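Long-range contact in surface glycan binding protein B (Bacteroides ovatus, PDB 6E57), which binds mixed-linkage beta-glucan at the bacterial surface, probably helping the gut symbiont capture this cereal polysaccharide for use: residues M338-L350 and Y387-Q400. Numbering follows the deposited sequence.
Sequences MDVFAGITAGSTL and YTLILTQDMLNKIQ
An antiparallel strand pair that runs into two facing, nearly antiparallel helices joins T349 and L350 to L389 and I390 in the C-terminal, glycan-binding part of the chain. L350 and L389 form the hydrogen-bonded pair, with L350 N to L389 O at 2.8 Å and L389 N returning the bond to L350 O. Beyond it L391 N meets S348 O almost head-on (C=O...N 178°), and G347 N, in the type II turn T345-S348, donates to L391 O. Between strands and helices, L391 CD1 lies at the edge of the F341 ring, 4.1 Å from CE1, and also touches L350 CB. I399 CD1 meets ring atom CD1 of F341 obliquely, at 4.0 Å; the F341 ring also stacks with that of F405. L396 divides its methyls, CD1 against I344 O and CD2 near I344 CG2. At the far end Q400, its chain bent at chi2 (-56°), folds its amide back so that NE2 donates to M338 O (3.1 Å), which already accepts from A342 N. NE2 also donates to a water that hydrogen-bonds to L396 O and, weakly, F341 O. With both N-H groups of Q400 engaged, the turn of its amide should be fixed between the helices.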
loop_
_atom_site.group_PDB
_atom_site.type_symbol
_atom_site.label_atom_id
_atom_site.label_comp_id
_atom_site.label_asym_id
_atom_site.label_seq_id
_atom_site.Cartn_x
_atom_site.Cartn_y
_atom_site.Cartn_z
ATOM N N MET A 338 11.173 -24.076 29.798
ATOM C CA MET A 338 10.030 -23.243 30.191
ATOM C C MET A 338 10.488 -21.914 30.812
ATOM O O MET A 338 9.835 -20.883 30.605
ATOM C CB MET A 338 9.155 -23.974 31.213
ATOM C CG MET A 338 8.395 -25.144 30.631
ATOM S SD MET A 338 7.388 -26.007 31.862
ATOM C CE MET A 338 6.166 -24.751 32.236
ATOM N N ASP A 339 11.584 -21.944 31.582
ATOM C CA ASP A 339 12.027 -20.775 32.352
ATOM C C ASP A 339 12.443 -19.637 31.405
ATOM O O ASP A 339 12.359 -18.472 31.787
ATOM C CB ASP A 339 13.103 -21.131 33.388
ATOM C CG ASP A 339 14.393 -21.725 32.842
ATOM O OD1 ASP A 339 14.536 -21.811 31.604
ATOM O OD2 ASP A 339 15.247 -22.107 33.667
ATOM N N VAL A 340 12.867 -19.973 30.180
ATOM C CA VAL A 340 13.200 -18.972 29.156
ATOM C C VAL A 340 11.917 -18.248 28.725
ATOM O O VAL A 340 11.891 -17.023 28.640
ATOM C CB VAL A 340 13.914 -19.600 27.943
ATOM C CG1 VAL A 340 14.055 -18.607 26.798
ATOM C CG2 VAL A 340 15.271 -20.179 28.314
ATOM N N PHE A 341 10.863 -19.019 28.452
ATOM C CA PHE A 341 9.578 -18.476 28.004
ATOM C C PHE A 341 8.890 -17.697 29.134
ATOM O O PHE A 341 8.158 -16.749 28.868
ATOM C CB PHE A 341 8.685 -19.591 27.451
ATOM C CG PHE A 341 8.966 -19.929 26.010
ATOM C CD1 PHE A 341 8.323 -19.248 24.987
ATOM C CD2 PHE A 341 9.891 -20.906 25.676
ATOM C CE1 PHE A 341 8.585 -19.550 23.661
ATOM C CE2 PHE A 341 10.154 -21.205 24.347
ATOM C CZ PHE A 341 9.500 -20.527 23.344
ATOM N N ALA A 342 9.137 -18.090 30.387
ATOM C CA ALA A 342 8.560 -17.407 31.548
ATOM C C ALA A 342 9.041 -15.947 31.608
ATOM O O ALA A 342 8.344 -15.082 32.130
ATOM C CB ALA A 342 8.909 -18.159 32.810
ATOM N N GLY A 343 10.235 -15.687 31.063
ATOM C CA GLY A 343 10.869 -14.376 31.104
ATOM C C GLY A 343 10.433 -13.453 29.975
ATOM O O GLY A 343 10.618 -12.240 30.065
ATOM N N ILE A 344 9.875 -14.020 28.901
ATOM C CA ILE A 344 9.481 -13.241 27.726
ATOM C C ILE A 344 8.262 -12.382 28.083
ATOM O O ILE A 344 7.315 -12.879 28.696
ATOM C CB ILE A 344 9.208 -14.157 26.518
ATOM C CG1 ILE A 344 10.488 -14.847 26.039
ATOM C CG2 ILE A 344 8.530 -13.378 25.400
ATOM C CD1 ILE A 344 10.255 -15.946 25.028
ATOM N N THR A 345 8.305 -11.103 27.685
ATOM C CA THR A 345 7.215 -10.153 27.931
ATOM C C THR A 345 6.192 -10.225 26.787
ATOM O O THR A 345 6.559 -10.364 25.622
ATOM C CB THR A 345 7.747 -8.724 28.104
ATOM O OG1 THR A 345 8.282 -8.304 26.849
ATOM C CG2 THR A 345 8.803 -8.606 29.183
ATOM N N ALA A 346 4.907 -10.115 27.140
ATOM C CA ALA A 346 3.807 -10.177 26.177
ATOM C C ALA A 346 4.012 -9.110 25.098
ATOM O O ALA A 346 4.415 -7.987 25.396
ATOM C CB ALA A 346 2.487 -9.994 26.884
ATOM N N GLY A 347 3.744 -9.489 23.844
ATOM C CA GLY A 347 3.885 -8.601 22.696
ATOM C C GLY A 347 5.156 -8.874 21.910
ATOM O O GLY A 347 5.302 -8.389 20.788
ATOM N N SER A 348 6.071 -9.652 22.500
ATOM C CA SER A 348 7.331 -10.011 21.869
ATOM C C SER A 348 7.062 -10.922 20.667
ATOM O O SER A 348 6.083 -11.674 20.657
ATOM C CB SER A 348 8.251 -10.671 22.853
ATOM O OG SER A 348 8.397 -9.868 24.011
ATOM N N THR A 349 7.949 -10.838 19.669
ATOM C CA THR A 349 7.846 -11.608 18.437
ATOM C C THR A 349 8.835 -12.775 18.477
ATOM O O THR A 349 10.047 -12.558 18.482
ATOM C CB THR A 349 8.123 -10.735 17.208
ATOM O OG1 THR A 349 7.292 -9.579 17.293
ATOM C CG2 THR A 349 7.857 -11.454 15.904
ATOM N N LEU A 350 8.299 -14.002 18.509
ATOM C CA LEU A 350 9.093 -15.211 18.361
ATOM C C LEU A 350 9.262 -15.485 16.864
ATOM O O LEU A 350 8.330 -15.262 16.092
ATOM C CB LEU A 350 8.388 -16.377 19.064
ATOM C CG LEU A 350 9.218 -17.650 19.221
ATOM C CD1 LEU A 350 10.243 -17.502 20.332
ATOM C CD2 LEU A 350 8.326 -18.847 19.497
ATOM N N TYR A 387 9.174 -18.447 10.330
ATOM C CA TYR A 387 7.844 -18.321 10.927
ATOM C C TYR A 387 7.915 -17.327 12.093
ATOM O O TYR A 387 8.647 -17.562 13.052
ATOM C CB TYR A 387 7.351 -19.690 11.404
ATOM C CG TYR A 387 5.873 -19.759 11.693
ATOM C CD1 TYR A 387 5.352 -19.310 12.893
ATOM C CD2 TYR A 387 4.995 -20.277 10.756
ATOM C CE1 TYR A 387 3.992 -19.365 13.154
ATOM C CE2 TYR A 387 3.633 -20.342 11.003
ATOM C CZ TYR A 387 3.128 -19.884 12.205
ATOM O OH TYR A 387 1.784 -19.959 12.443
ATOM N N THR A 388 7.168 -16.219 12.004
ATOM C CA THR A 388 7.078 -15.258 13.110
ATOM C C THR A 388 5.688 -15.346 13.755
ATOM O O THR A 388 4.698 -15.597 13.086
ATOM C CB THR A 388 7.412 -13.829 12.661
ATOM O OG1 THR A 388 6.512 -13.453 11.622
ATOM C CG2 THR A 388 8.835 -13.680 12.168
ATOM N N LEU A 389 5.651 -15.141 15.073
ATOM C CA LEU A 389 4.440 -15.202 15.871
ATOM C C LEU A 389 4.606 -14.279 17.079
ATOM O O LEU A 389 5.609 -14.361 17.794
ATOM C CB LEU A 389 4.214 -16.648 16.321
ATOM C CG LEU A 389 3.017 -16.875 17.246
ATOM C CD1 LEU A 389 1.711 -16.840 16.465
ATOM C CD2 LEU A 389 3.156 -18.189 17.999
ATOM N N ILE A 390 3.612 -13.414 17.297
ATOM C CA ILE A 390 3.569 -12.546 18.462
ATOM C C ILE A 390 2.989 -13.348 19.630
ATOM O O ILE A 390 1.873 -13.857 19.538
ATOM C CB ILE A 390 2.765 -11.263 18.167
ATOM C CG1 ILE A 390 3.439 -10.437 17.069
ATOM C CG2 ILE A 390 2.550 -10.447 19.434
ATOM C CD1 ILE A 390 2.672 -9.206 16.662
ATOM N N LEU A 391 3.771 -13.453 20.711
ATOM C CA LEU A 391 3.380 -14.156 21.924
ATOM C C LEU A 391 2.604 -13.200 22.839
ATOM O O LEU A 391 3.187 -12.308 23.456
ATOM C CB LEU A 391 4.637 -14.690 22.618
ATOM C CG LEU A 391 5.478 -15.666 21.797
ATOM C CD1 LEU A 391 6.759 -16.030 22.528
ATOM C CD2 LEU A 391 4.685 -16.917 21.460
ATOM N N THR A 392 1.285 -13.406 22.918
ATOM C CA THR A 392 0.407 -12.663 23.820
ATOM C C THR A 392 0.602 -13.164 25.254
ATOM O O THR A 392 1.258 -14.176 25.482
ATOM C CB THR A 392 -1.062 -12.800 23.402
ATOM O OG1 THR A 392 -1.407 -14.185 23.447
ATOM C CG2 THR A 392 -1.339 -12.242 22.023
ATOM N N GLN A 393 0.014 -12.446 26.216
ATOM C CA GLN A 393 0.081 -12.821 27.625
ATOM C C GLN A 393 -0.663 -14.148 27.836
ATOM O O GLN A 393 -0.271 -14.949 28.681
ATOM C CB GLN A 393 -0.479 -11.704 28.511
ATOM C CG GLN A 393 -0.365 -11.981 30.006
ATOM C CD GLN A 393 1.060 -12.154 30.473
ATOM O OE1 GLN A 393 1.877 -11.240 30.396
ATOM N NE2 GLN A 393 1.371 -13.338 30.973
ATOM N N ASP A 394 -1.729 -14.371 27.060
ATOM C CA ASP A 394 -2.499 -15.616 27.120
ATOM C C ASP A 394 -1.640 -16.784 26.622
ATOM O O ASP A 394 -1.625 -17.839 27.238
ATOM C CB ASP A 394 -3.805 -15.513 26.326
ATOM C CG ASP A 394 -4.943 -14.851 27.085
ATOM O OD1 ASP A 394 -4.696 -14.315 28.181
ATOM O OD2 ASP A 394 -6.072 -14.883 26.574
ATOM N N MET A 395 -0.938 -16.584 25.501
ATOM C CA MET A 395 -0.057 -17.605 24.939
ATOM C C MET A 395 1.029 -17.969 25.959
ATOM O O MET A 395 1.243 -19.146 26.236
ATOM C CB MET A 395 0.610 -17.124 23.648
ATOM C CG MET A 395 -0.316 -17.128 22.454
ATOM S SD MET A 395 0.556 -16.634 20.955
ATOM C CE MET A 395 -0.827 -16.156 19.921
ATOM N N LEU A 396 1.698 -16.953 26.514
ATOM C CA LEU A 396 2.777 -17.154 27.482
ATOM C C LEU A 396 2.250 -17.909 28.712
ATOM O O LEU A 396 2.949 -18.769 29.252
ATOM C CB LEU A 396 3.375 -15.799 27.874
ATOM C CG LEU A 396 4.178 -15.090 26.782
ATOM C CD1 LEU A 396 4.445 -13.640 27.159
ATOM C CD2 LEU A 396 5.487 -15.812 26.505
ATOM N N ASN A 397 1.021 -17.590 29.135
ATOM C CA ASN A 397 0.396 -18.209 30.303
ATOM C C ASN A 397 0.129 -19.692 30.033
ATOM O O ASN A 397 0.323 -20.530 30.907
ATOM C CB ASN A 397 -0.912 -17.519 30.695
ATOM C CG ASN A 397 -0.712 -16.152 31.313
ATOM O OD1 ASN A 397 0.405 -15.770 31.664
ATOM N ND2 ASN A 397 -1.795 -15.407 31.445
ATOM N N LYS A 398 -0.326 -19.995 28.817
ATOM C CA LYS A 398 -0.688 -21.344 28.422
ATOM C C LYS A 398 0.581 -22.199 28.314
ATOM O O LYS A 398 0.572 -23.370 28.682
ATOM C CB LYS A 398 -1.480 -21.308 27.112
ATOM C CG LYS A 398 -2.091 -22.636 26.694
ATOM C CD LYS A 398 -3.119 -22.507 25.590
ATOM C CE LYS A 398 -4.430 -21.929 26.079
ATOM N NZ LYS A 398 -5.539 -22.247 25.152
ATOM N N ILE A 399 1.670 -21.597 27.825
ATOM C CA ILE A 399 2.960 -22.271 27.694
ATOM C C ILE A 399 3.443 -22.751 29.074
ATOM O O ILE A 399 3.956 -23.860 29.193
ATOM C CB ILE A 399 3.987 -21.355 26.995
ATOM C CG1 ILE A 399 3.669 -21.203 25.505
ATOM C CG2 ILE A 399 5.411 -21.853 27.214
ATOM C CD1 ILE A 399 4.477 -20.134 24.805
ATOM N N GLN A 400 3.281 -21.915 30.106
ATOM C CA GLN A 400 3.662 -22.276 31.478
ATOM C C GLN A 400 2.690 -23.324 32.038
ATOM O O GLN A 400 3.091 -24.224 32.763
ATOM C CB GLN A 400 3.709 -21.036 32.374
ATOM C CG GLN A 400 4.759 -20.015 31.952
ATOM C CD GLN A 400 6.149 -20.597 31.870
ATOM O OE1 GLN A 400 6.681 -21.126 32.845
ATOM N NE2 GLN A 400 6.751 -20.503 30.694
HETATM O O HOH W 1 5.648 -18.615 28.818
#